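Local atomic coordinates of lipoprotein, putative (Bacillus anthracis, PDB entry 4O4A), a protein that is of unknown function but is a putative lipoprotein that may bind lipid. Residues 38-49 against 117-128; 66-74 against 153-161. All blocks are in the same frame, centred on the assembly; numbering follows the deposited sequence.

Overall arrangement
From the N terminus, the chain makes strand 30-35 and then enters strand 40-45, the first partner of interaction 1. After strands 56-57 and 60-64 it forms the short strand 70-72, the first partner of interaction 2. Strand 117-126, following 104-114, runs antiparallel to 40-45, so interaction 1 closes a loop of 67 residues made of strands and connections without helix. Helix 149-166 comes last and packs over 66-74, closing interaction 2. The two loops cross, since their segments alternate along the chain. They share one mixed sheet, ordered 70-72, 40-45, 117-126, 104-114. Their centres lie about 7 Å apart. Interaction 1 joins the central strands, and interaction 2 joins an outer strand to the C-terminal helix.

Interaction 1 of 2, residues 38-49 against 117-128; sequences YEGDLIVVYNVP and WEFPFANLEVTR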
loop_
_atom_site.group_PDB
_atom_site.type_symbol
_atom_site.label_atom_id
_atom_site.label_comp_id
_atom_site.label_asym_id
_atom_site.label_seq_id
_atom_site.Cartn_x
_atom_site.Cartn_y
_atom_site.Cartn_z
ATOM N N TYR B 38 21.504 -6.507 10.253
ATOM C CA TYR B 38 20.489 -5.481 10.497
ATOM C C TYR B 38 20.599 -4.252 9.620
ATOM O O TYR B 38 21.692 -3.801 9.262
ATOM C CB TYR B 38 20.511 -5.022 11.943
ATOM C CG TYR B 38 19.349 -4.110 12.280
ATOM C CD1 TYR B 38 18.093 -4.644 12.597
ATOM C CD2 TYR B 38 19.492 -2.728 12.279
ATOM C CE1 TYR B 38 17.023 -3.828 12.901
ATOM C CE2 TYR B 38 18.426 -1.907 12.584
ATOM C CZ TYR B 38 17.198 -2.471 12.897
ATOM O OH TYR B 38 16.145 -1.676 13.199
ATOM N N GLU B 39 19.436 -3.718 9.276
ATOM C CA GLU B 39 19.352 -2.522 8.474
ATOM C C GLU B 39 18.142 -1.771 8.966
ATOM O O GLU B 39 17.102 -2.365 9.216
ATOM C CB GLU B 39 19.225 -2.866 6.987
ATOM C CG GLU B 39 19.393 -1.675 6.044
ATOM C CD GLU B 39 19.556 -2.085 4.577
ATOM O OE1 GLU B 39 19.181 -3.230 4.224
ATOM O OE2 GLU B 39 20.085 -1.268 3.779
ATOM N N GLY B 40 18.286 -0.465 9.153
ATOM C CA GLY B 40 17.162 0.334 9.565
ATOM C C GLY B 40 17.383 1.202 10.768
ATOM O O GLY B 40 18.497 1.600 11.071
ATOM N N ASP B 41 16.289 1.478 11.453
ATOM C CA ASP B 41 16.273 2.348 12.605
ATOM C C ASP B 41 16.931 1.732 13.808
ATOM O O ASP B 41 16.806 0.545 14.032
ATOM C CB ASP B 41 14.840 2.681 12.945
ATOM C CG ASP B 41 14.124 3.358 11.802
ATOM O OD1 ASP B 41 14.642 4.378 11.302
ATOM O OD2 ASP B 41 13.046 2.874 11.403
ATOM N N LEU B 42 17.634 2.564 14.579
ATOM C CA LEU B 42 18.320 2.135 15.782
ATOM C C LEU B 42 17.907 3.029 16.940
ATOM O O LEU B 42 17.768 4.253 16.791
ATOM C CB LEU B 42 19.828 2.226 15.608
ATOM C CG LEU B 42 20.436 1.312 14.566
ATOM C CD1 LEU B 42 21.889 1.678 14.333
ATOM C CD2 LEU B 42 20.316 -0.134 14.983
ATOM N N ILE B 43 17.724 2.420 18.097
ATOM C CA ILE B 43 17.346 3.166 19.265
ATOM C C ILE B 43 18.160 2.737 20.471
ATOM O O ILE B 43 18.352 1.549 20.724
ATOM C CB ILE B 43 15.857 2.988 19.583
ATOM C CG1 ILE B 43 14.998 3.409 18.386
ATOM C CG2 ILE B 43 15.492 3.800 20.806
ATOM C CD1 ILE B 43 13.499 3.273 18.585
ATOM N N VAL B 44 18.643 3.734 21.204
ATOM C CA VAL B 44 19.378 3.506 22.430
ATOM C C VAL B 44 18.608 4.222 23.506
ATOM O O VAL B 44 18.266 5.399 23.342
ATOM C CB VAL B 44 20.786 4.102 22.387
ATOM C CG1 VAL B 44 21.515 3.787 23.684
ATOM C CG2 VAL B 44 21.567 3.545 21.216
ATOM N N VAL B 45 18.300 3.535 24.591
ATOM C CA VAL B 45 17.568 4.170 25.682
ATOM C C VAL B 45 18.410 4.080 26.929
ATOM O O VAL B 45 18.868 3.002 27.298
ATOM C CB VAL B 45 16.214 3.521 25.933
ATOM C CG1 VAL B 45 15.483 4.256 27.056
ATOM C CG2 VAL B 45 15.381 3.534 24.667
ATOM N N TYR B 46 18.610 5.220 27.569
ATOM C CA TYR B 46 19.444 5.296 28.754
ATOM C C TYR B 46 18.641 5.403 30.041
ATOM O O TYR B 46 17.414 5.560 30.035
ATOM C CB TYR B 46 20.357 6.523 28.648
ATOM C CG TYR B 46 21.379 6.451 27.529
ATOM C CD1 TYR B 46 21.028 6.762 26.227
ATOM C CD2 TYR B 46 22.696 6.102 27.791
ATOM C CE1 TYR B 46 21.960 6.700 25.208
ATOM C CE2 TYR B 46 23.637 6.040 26.787
ATOM C CZ TYR B 46 23.258 6.340 25.492
ATOM O OH TYR B 46 24.200 6.301 24.490
ATOM N N ASN B 47 19.367 5.303 31.148
ATOM C CA ASN B 47 18.804 5.429 32.470
ATOM C C ASN B 47 17.679 4.436 32.742
ATOM O O ASN B 47 16.730 4.746 33.438
ATOM C CB ASN B 47 18.310 6.854 32.677
ATOM C CG ASN B 47 18.078 7.175 34.126
ATOM O OD1 ASN B 47 18.812 6.716 35.002
ATOM N ND2 ASN B 47 17.065 7.974 34.391
ATOM N N VAL B 48 17.807 3.234 32.197
ATOM C CA VAL B 48 16.827 2.183 32.420
ATOM C C VAL B 48 17.329 1.325 33.579
ATOM O O VAL B 48 18.310 0.593 33.435
ATOM C CB VAL B 48 16.664 1.306 31.178
ATOM C CG1 VAL B 48 15.655 0.193 31.427
ATOM C CG2 VAL B 48 16.237 2.159 29.998
ATOM N N PRO B 49 16.658 1.399 34.728
ATOM C CA PRO B 49 17.127 0.632 35.878
ATOM C C PRO B 49 16.976 -0.868 35.672
ATOM O O PRO B 49 15.979 -1.319 35.111
ATOM C CB PRO B 49 16.223 1.114 37.016
ATOM C CG PRO B 49 14.965 1.545 36.335
ATOM C CD PRO B 49 15.370 2.062 34.986
ATOM N N TRP B 117 9.937 9.374 35.906
ATOM C CA TRP B 117 11.258 8.873 35.532
ATOM C C TRP B 117 11.611 9.273 34.100
ATOM O O TRP B 117 10.820 9.070 33.180
ATOM C CB TRP B 117 11.288 7.350 35.671
ATOM C CG TRP B 117 12.653 6.770 35.600
ATOM C CD1 TRP B 117 13.355 6.438 34.469
ATOM C CD2 TRP B 117 13.492 6.428 36.711
ATOM N NE1 TRP B 117 14.577 5.915 34.814
ATOM C CE2 TRP B 117 14.688 5.898 36.181
ATOM C CE3 TRP B 117 13.350 6.516 38.100
ATOM C CZ2 TRP B 117 15.733 5.458 36.993
ATOM C CZ3 TRP B 117 14.394 6.078 38.905
ATOM C CH2 TRP B 117 15.570 5.556 38.346
ATOM N N GLU B 118 12.808 9.826 33.916
ATOM C CA GLU B 118 13.257 10.277 32.599
ATOM C C GLU B 118 14.206 9.303 31.935
ATOM O O GLU B 118 15.153 8.841 32.548
ATOM C CB GLU B 118 13.944 11.623 32.711
ATOM C CG GLU B 118 13.059 12.692 33.313
ATOM C CD GLU B 118 13.732 14.041 33.376
ATOM O OE1 GLU B 118 13.449 14.787 34.338
ATOM O OE2 GLU B 118 14.556 14.343 32.488
ATOM N N PHE B 119 13.923 8.989 30.676
ATOM C CA PHE B 119 14.751 8.106 29.889
ATOM C C PHE B 119 15.300 8.883 28.721
ATOM O O PHE B 119 14.568 9.169 27.777
ATOM C CB PHE B 119 13.963 6.925 29.297
ATOM C CG PHE B 119 13.305 6.037 30.317
ATOM C CD1 PHE B 119 14.024 5.054 30.976
ATOM C CD2 PHE B 119 11.949 6.150 30.567
ATOM C CE1 PHE B 119 13.407 4.222 31.892
ATOM C CE2 PHE B 119 11.322 5.320 31.476
ATOM C CZ PHE B 119 12.050 4.351 32.136
ATOM N N PRO B 120 16.581 9.247 28.775
ATOM C CA PRO B 120 17.135 9.886 27.592
ATOM C C PRO B 120 17.235 8.846 26.493
ATOM O O PRO B 120 17.456 7.668 26.785
ATOM C CB PRO B 120 18.543 10.333 28.033
ATOM C CG PRO B 120 18.620 10.104 29.497
ATOM C CD PRO B 120 17.565 9.100 29.852
ATOM N N PHE B 121 17.107 9.260 25.240
ATOM C CA PHE B 121 17.226 8.309 24.130
ATOM C C PHE B 121 17.903 8.902 22.915
ATOM O O PHE B 121 18.055 10.125 22.789
ATOM C CB PHE B 121 15.855 7.825 23.707
ATOM C CG PHE B 121 14.952 8.928 23.230
ATOM C CD1 PHE B 121 15.038 9.392 21.939
ATOM C CD2 PHE B 121 14.018 9.500 24.082
ATOM C CE1 PHE B 121 14.214 10.407 21.501
ATOM C CE2 PHE B 121 13.192 10.516 23.648
ATOM C CZ PHE B 121 13.294 10.972 22.356
ATOM N N ALA B 122 18.287 8.014 22.005
ATOM C CA ALA B 122 18.916 8.413 20.779
ATOM C C ALA B 122 18.364 7.602 19.633
ATOM O O ALA B 122 18.172 6.388 19.742
ATOM C CB ALA B 122 20.418 8.229 20.876
ATOM N N ASN B 123 18.121 8.288 18.523
ATOM C CA ASN B 123 17.629 7.671 17.311
ATOM C C ASN B 123 18.672 7.740 16.238
ATOM O O ASN B 123 19.131 8.826 15.872
ATOM C CB ASN B 123 16.378 8.377 16.828
ATOM C CG ASN B 123 15.163 7.989 17.603
ATOM O OD1 ASN B 123 14.781 6.831 17.596
ATOM N ND2 ASN B 123 14.513 8.963 18.242
ATOM N N LEU B 124 19.079 6.581 15.755
ATOM C CA LEU B 124 20.030 6.502 14.678
ATOM C C LEU B 124 19.463 5.579 13.644
ATOM O O LEU B 124 18.480 4.899 13.871
ATOM C CB LEU B 124 21.365 5.931 15.124
ATOM C CG LEU B 124 22.172 6.707 16.147
ATOM C CD1 LEU B 124 21.749 6.232 17.519
ATOM C CD2 LEU B 124 23.660 6.454 15.960
ATOM N N GLU B 125 20.127 5.534 12.509
ATOM C CA GLU B 125 19.690 4.712 11.428
ATOM C C GLU B 125 20.921 4.219 10.722
ATOM O O GLU B 125 21.893 4.964 10.544
ATOM C CB GLU B 125 18.819 5.546 10.510
ATOM C CG GLU B 125 18.183 4.785 9.381
ATOM C CD GLU B 125 17.322 5.658 8.492
ATOM O OE1 GLU B 125 16.959 6.783 8.892
ATOM O OE2 GLU B 125 17.008 5.207 7.372
ATOM N N VAL B 126 20.887 2.967 10.301
ATOM C CA VAL B 126 22.023 2.384 9.612
ATOM C C VAL B 126 21.575 1.819 8.291
ATOM O O VAL B 126 20.401 1.429 8.127
ATOM C CB VAL B 126 22.659 1.257 10.449
ATOM C CG1 VAL B 126 21.673 0.116 10.688
ATOM C CG2 VAL B 126 23.909 0.723 9.789
ATOM N N THR B 127 22.518 1.757 7.356
ATOM C CA THR B 127 22.277 1.158 6.047
ATOM C C THR B 127 23.499 0.354 5.621
ATOM O O THR B 127 24.630 0.603 6.086
ATOM C CB THR B 127 21.995 2.218 4.962
ATOM O OG1 THR B 127 21.709 1.590 3.718
ATOM C CG2 THR B 127 23.183 3.138 4.774
ATOM N N ARG B 128 23.254 -0.633 4.765
ATOM C CA ARG B 128 24.315 -1.441 4.164
ATOM C C ARG B 128 24.262 -1.166 2.665
ATOM O O ARG B 128 25.280 -1.098 1.984
ATOM C CB ARG B 128 24.044 -2.901 4.407
ATOM C CG ARG B 128 23.814 -3.231 5.874
ATOM C CD ARG B 128 23.031 -4.532 6.063
ATOM N NE ARG B 128 23.441 -5.609 5.168
ATOM C CZ ARG B 128 22.654 -6.645 4.892
ATOM N NH1 ARG B 128 21.429 -6.700 5.397
ATOM N NH2 ARG B 128 23.068 -7.602 4.082
#
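Leu42 and Leu124 face each other as an antiparallel hydrogen-bonded pair in a mixed four-stranded sheet, whose two central strands are 40-45 and 117-126. Backbone bonds pair Gly40 with Val126, Leu42 with Leu124 and Val44 with Ala122 in both directions. Tyr46 N to Pro120 O (2.8 Å) adds one more. On the Leu42 face, the side chains of Leu42 and Val126 cross at a slant, CD1 to CG1 4.0 Å. Ile43, Val45 and Phe121 point to the other face, which helix 149-166 covers. Asp41 and Glu125 also point there, side by side. Their like charges, OD1 of Asp41 and OE1 of Glu125, are 4.1 Å apart, and both carboxylates salt-bridge to Arg140, which probably offsets the repulsion.

Past the strand end, Asn47 makes two bonds. Its backbone O takes the Trp117 indole N-H (NE1 to O 2.8 Å), in the ring plane. Its CG is anti to the backbone N (chi1 -164°), which carries the amide toward Trp117, where it lies nearly parallel to the indole, 14° between planes. Val48 CG2 touches Phe119 CD1 (3.8 Å). The Asn47 amide ends in a nearly straight bond, ND2 to Glu118 O, 2.8 Å long at 167°.

Interaction 2 of 2, residues 66-74 against 153-161; sequences AADGTAVTS and KMRDLMQRI
Asp68 meets Lys153 and Arg160 where helix 149-166, lying across one face of a mixed beta sheet, meets its outer strand, 70-72. Asp68 sits in a type I turn, Ala66 to Gly69, that leads into strand 70-72. The turn is closed by Gly69 N to Ala66 O, and Ala66 N bonds to Thr70 O. Two acceptors of Asp68 face the helix. Lys153 NZ points at its backbone O, but the modelled separation is too short to be trusted, so the length of this bond is doubtful. The Asp68 carboxylate forms a salt bridge through OD2 to Arg160 NH1 (2.8 Å), the two flat groups 59° apart. The other carboxylate oxygen, OD1, reaches forward by a weak bond to Thr70 N (3.1 Å), two residues on, as in an Asx turn.

Lys153 is bent at its last two torsions, chi3 -90° and chi4 -69°, which brings its ammonium to the turn. Its chain also packs on Tyr38 and Ile43. Next to the polar group, Thr70 and Leu157 meet tip to tip through methyls. Val72 CG2 lies 4.2 Å from Leu157 CD1 and 4.4 Å from Ile161 CD1. Thr70 OG1 lies in the plane of the Arg160 guanidinium at its edge, 3.7 Å from NH1.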
loop_
_atom_site.group_PDB
_atom_site.type_symbol
_atom_site.label_atom_id
_atom_site.label_comp_id
_atom_site.label_asym_id
_atom_site.label_seq_id
_atom_site.Cartn_x
_atom_site.Cartn_y
_atom_site.Cartn_z
ATOM N N ALA B 66 20.742 -5.132 20.014
ATOM C CA ALA B 66 20.189 -6.449 19.917
ATOM C C ALA B 66 19.806 -6.658 18.443
ATOM O O ALA B 66 19.867 -5.731 17.629
ATOM C CB ALA B 66 18.970 -6.564 20.809
ATOM N N ALA B 67 19.369 -7.865 18.108
ATOM C CA ALA B 67 18.980 -8.184 16.732
ATOM C C ALA B 67 17.903 -7.251 16.152
ATOM O O ALA B 67 17.857 -7.052 14.940
ATOM C CB ALA B 67 18.524 -9.625 16.650
ATOM N N ASP B 68 17.049 -6.683 17.006
ATOM C CA ASP B 68 15.986 -5.786 16.536
ATOM C C ASP B 68 16.439 -4.324 16.457
ATOM O O ASP B 68 15.616 -3.433 16.261
ATOM C CB ASP B 68 14.733 -5.894 17.421
ATOM C CG ASP B 68 14.933 -5.307 18.812
ATOM O OD1 ASP B 68 16.095 -5.040 19.206
ATOM O OD2 ASP B 68 13.920 -5.117 19.522
ATOM N N GLY B 69 17.736 -4.069 16.634
ATOM C CA GLY B 69 18.263 -2.702 16.539
ATOM C C GLY B 69 17.960 -1.820 17.735
ATOM O O GLY B 69 17.925 -0.603 17.641
ATOM N N THR B 70 17.773 -2.457 18.871
ATOM C CA THR B 70 17.463 -1.796 20.118
ATOM C C THR B 70 18.563 -1.995 21.134
ATOM O O THR B 70 19.188 -3.049 21.164
ATOM C CB THR B 70 16.231 -2.485 20.677
ATOM O OG1 THR B 70 15.127 -2.251 19.798
ATOM C CG2 THR B 70 15.911 -2.021 22.058
ATOM N N ALA B 71 18.788 -0.997 21.980
ATOM C CA ALA B 71 19.788 -1.104 23.036
ATOM C C ALA B 71 19.269 -0.385 24.244
ATOM O O ALA B 71 18.858 0.761 24.165
ATOM C CB ALA B 71 21.105 -0.517 22.606
ATOM N N VAL B 72 19.274 -1.084 25.365
ATOM C CA VAL B 72 18.754 -0.575 26.611
ATOM C C VAL B 72 19.862 -0.600 27.633
ATOM O O VAL B 72 20.528 -1.605 27.764
ATOM C CB VAL B 72 17.641 -1.508 27.077
ATOM C CG1 VAL B 72 17.136 -1.126 28.450
ATOM C CG2 VAL B 72 16.503 -1.504 26.068
ATOM N N THR B 73 20.078 0.493 28.350
ATOM C CA THR B 73 21.137 0.519 29.356
ATOM C C THR B 73 20.775 1.335 30.570
ATOM O O THR B 73 19.943 2.242 30.506
ATOM C CB THR B 73 22.462 1.096 28.806
ATOM O OG1 THR B 73 23.478 1.052 29.825
ATOM C CG2 THR B 73 22.272 2.535 28.343
ATOM N N SER B 74 21.435 1.001 31.676
ATOM C CA SER B 74 21.261 1.696 32.940
ATOM C C SER B 74 22.242 2.863 33.053
ATOM O O SER B 74 22.222 3.583 34.033
ATOM C CB SER B 74 21.437 0.736 34.099
ATOM O OG SER B 74 22.673 0.049 34.023
ATOM N N LYS B 153 8.649 1.859 16.439
ATOM C CA LYS B 153 9.696 1.078 17.088
ATOM C C LYS B 153 9.895 1.565 18.522
ATOM O O LYS B 153 10.037 0.756 19.437
ATOM C CB LYS B 153 11.005 1.150 16.299
ATOM C CG LYS B 153 12.160 0.407 16.959
ATOM C CD LYS B 153 13.470 0.479 16.169
ATOM C CE LYS B 153 13.652 -0.646 15.165
ATOM N NZ LYS B 153 13.858 -1.931 15.870
HETATM N N MSE B 154 9.885 2.886 18.699
HETATM C CA MSE B 154 10.067 3.513 20.008
HETATM C C MSE B 154 8.879 3.242 20.894
HETATM O O MSE B 154 9.014 2.897 22.072
HETATM C CB MSE B 154 10.237 5.024 19.802
HETATM C CG MSE B 154 10.295 5.812 21.110
HETATM SE SE MSE B 154 11.828 5.251 22.229
HETATM C CE MSE B 154 13.109 6.585 21.659
ATOM N N ARG B 155 7.703 3.417 20.329
ATOM C CA ARG B 155 6.477 3.192 21.046
ATOM C C ARG B 155 6.507 1.794 21.637
ATOM O O ARG B 155 6.258 1.626 22.820
ATOM C CB ARG B 155 5.303 3.324 20.086
ATOM C CG ARG B 155 3.977 3.422 20.780
ATOM C CD ARG B 155 2.805 3.632 19.796
ATOM N NE ARG B 155 3.152 4.557 18.748
ATOM C CZ ARG B 155 3.109 4.316 17.438
ATOM N NH1 ARG B 155 2.632 3.180 16.934
ATOM N NH2 ARG B 155 3.478 5.277 16.611
ATOM N N ASP B 156 6.850 0.803 20.814
ATOM C CA ASP B 156 6.900 -0.589 21.249
ATOM C C ASP B 156 8.019 -0.847 22.233
ATOM O O ASP B 156 7.849 -1.609 23.178
ATOM C CB ASP B 156 7.045 -1.531 20.052
ATOM C CG ASP B 156 5.852 -1.466 19.096
ATOM O OD1 ASP B 156 4.740 -1.073 19.524
ATOM O OD2 ASP B 156 6.020 -1.821 17.908
ATOM N N LEU B 157 9.156 -0.207 22.027
ATOM C CA LEU B 157 10.299 -0.407 22.910
ATOM C C LEU B 157 10.015 0.103 24.308
ATOM O O LEU B 157 10.397 -0.531 25.286
ATOM C CB LEU B 157 11.540 0.289 22.356
ATOM C CG LEU B 157 12.789 0.215 23.240
ATOM C CD1 LEU B 157 13.170 -1.224 23.559
ATOM C CD2 LEU B 157 13.952 0.944 22.601
HETATM N N MSE B 158 9.351 1.249 24.410
HETATM C CA MSE B 158 9.019 1.810 25.716
HETATM C C MSE B 158 8.113 0.881 26.463
HETATM O O MSE B 158 8.255 0.708 27.675
HETATM C CB MSE B 158 8.385 3.168 25.555
HETATM C CG MSE B 158 9.458 4.172 25.172
HETATM SE SE MSE B 158 10.922 4.393 26.471
HETATM C CE MSE B 158 9.783 4.667 28.041
ATOM N N GLN B 159 7.189 0.256 25.752
ATOM C CA GLN B 159 6.290 -0.674 26.375
ATOM C C GLN B 159 7.071 -1.882 26.876
ATOM O O GLN B 159 6.848 -2.319 28.002
ATOM C CB GLN B 159 5.196 -1.099 25.405
ATOM C CG GLN B 159 4.162 -2.017 26.021
ATOM C CD GLN B 159 2.985 -2.189 25.116
ATOM O OE1 GLN B 159 1.822 -2.011 25.521
ATOM N NE2 GLN B 159 3.268 -2.482 23.865
ATOM N N ARG B 160 7.961 -2.430 26.044
ATOM C CA ARG B 160 8.773 -3.580 26.463
ATOM C C ARG B 160 9.578 -3.225 27.692
ATOM O O ARG B 160 9.752 -4.057 28.576
ATOM C CB ARG B 160 9.704 -4.161 25.362
ATOM C CG ARG B 160 8.975 -5.012 24.330
ATOM C CD ARG B 160 9.912 -5.880 23.461
ATOM N NE ARG B 160 11.130 -5.204 22.962
ATOM C CZ ARG B 160 11.179 -4.399 21.893
ATOM N NH1 ARG B 160 12.340 -3.863 21.520
ATOM N NH2 ARG B 160 10.074 -4.113 21.197
ATOM N N ILE B 161 10.060 -1.986 27.747
ATOM C CA ILE B 161 10.830 -1.510 28.892
ATOM C C ILE B 161 9.980 -1.464 30.156
ATOM O O ILE B 161 10.332 -2.056 31.171
ATOM C CB ILE B 161 11.433 -0.116 28.630
ATOM C CG1 ILE B 161 12.591 -0.231 27.632
ATOM C CG2 ILE B 161 11.955 0.496 29.923
ATOM C CD1 ILE B 161 13.191 1.093 27.218
#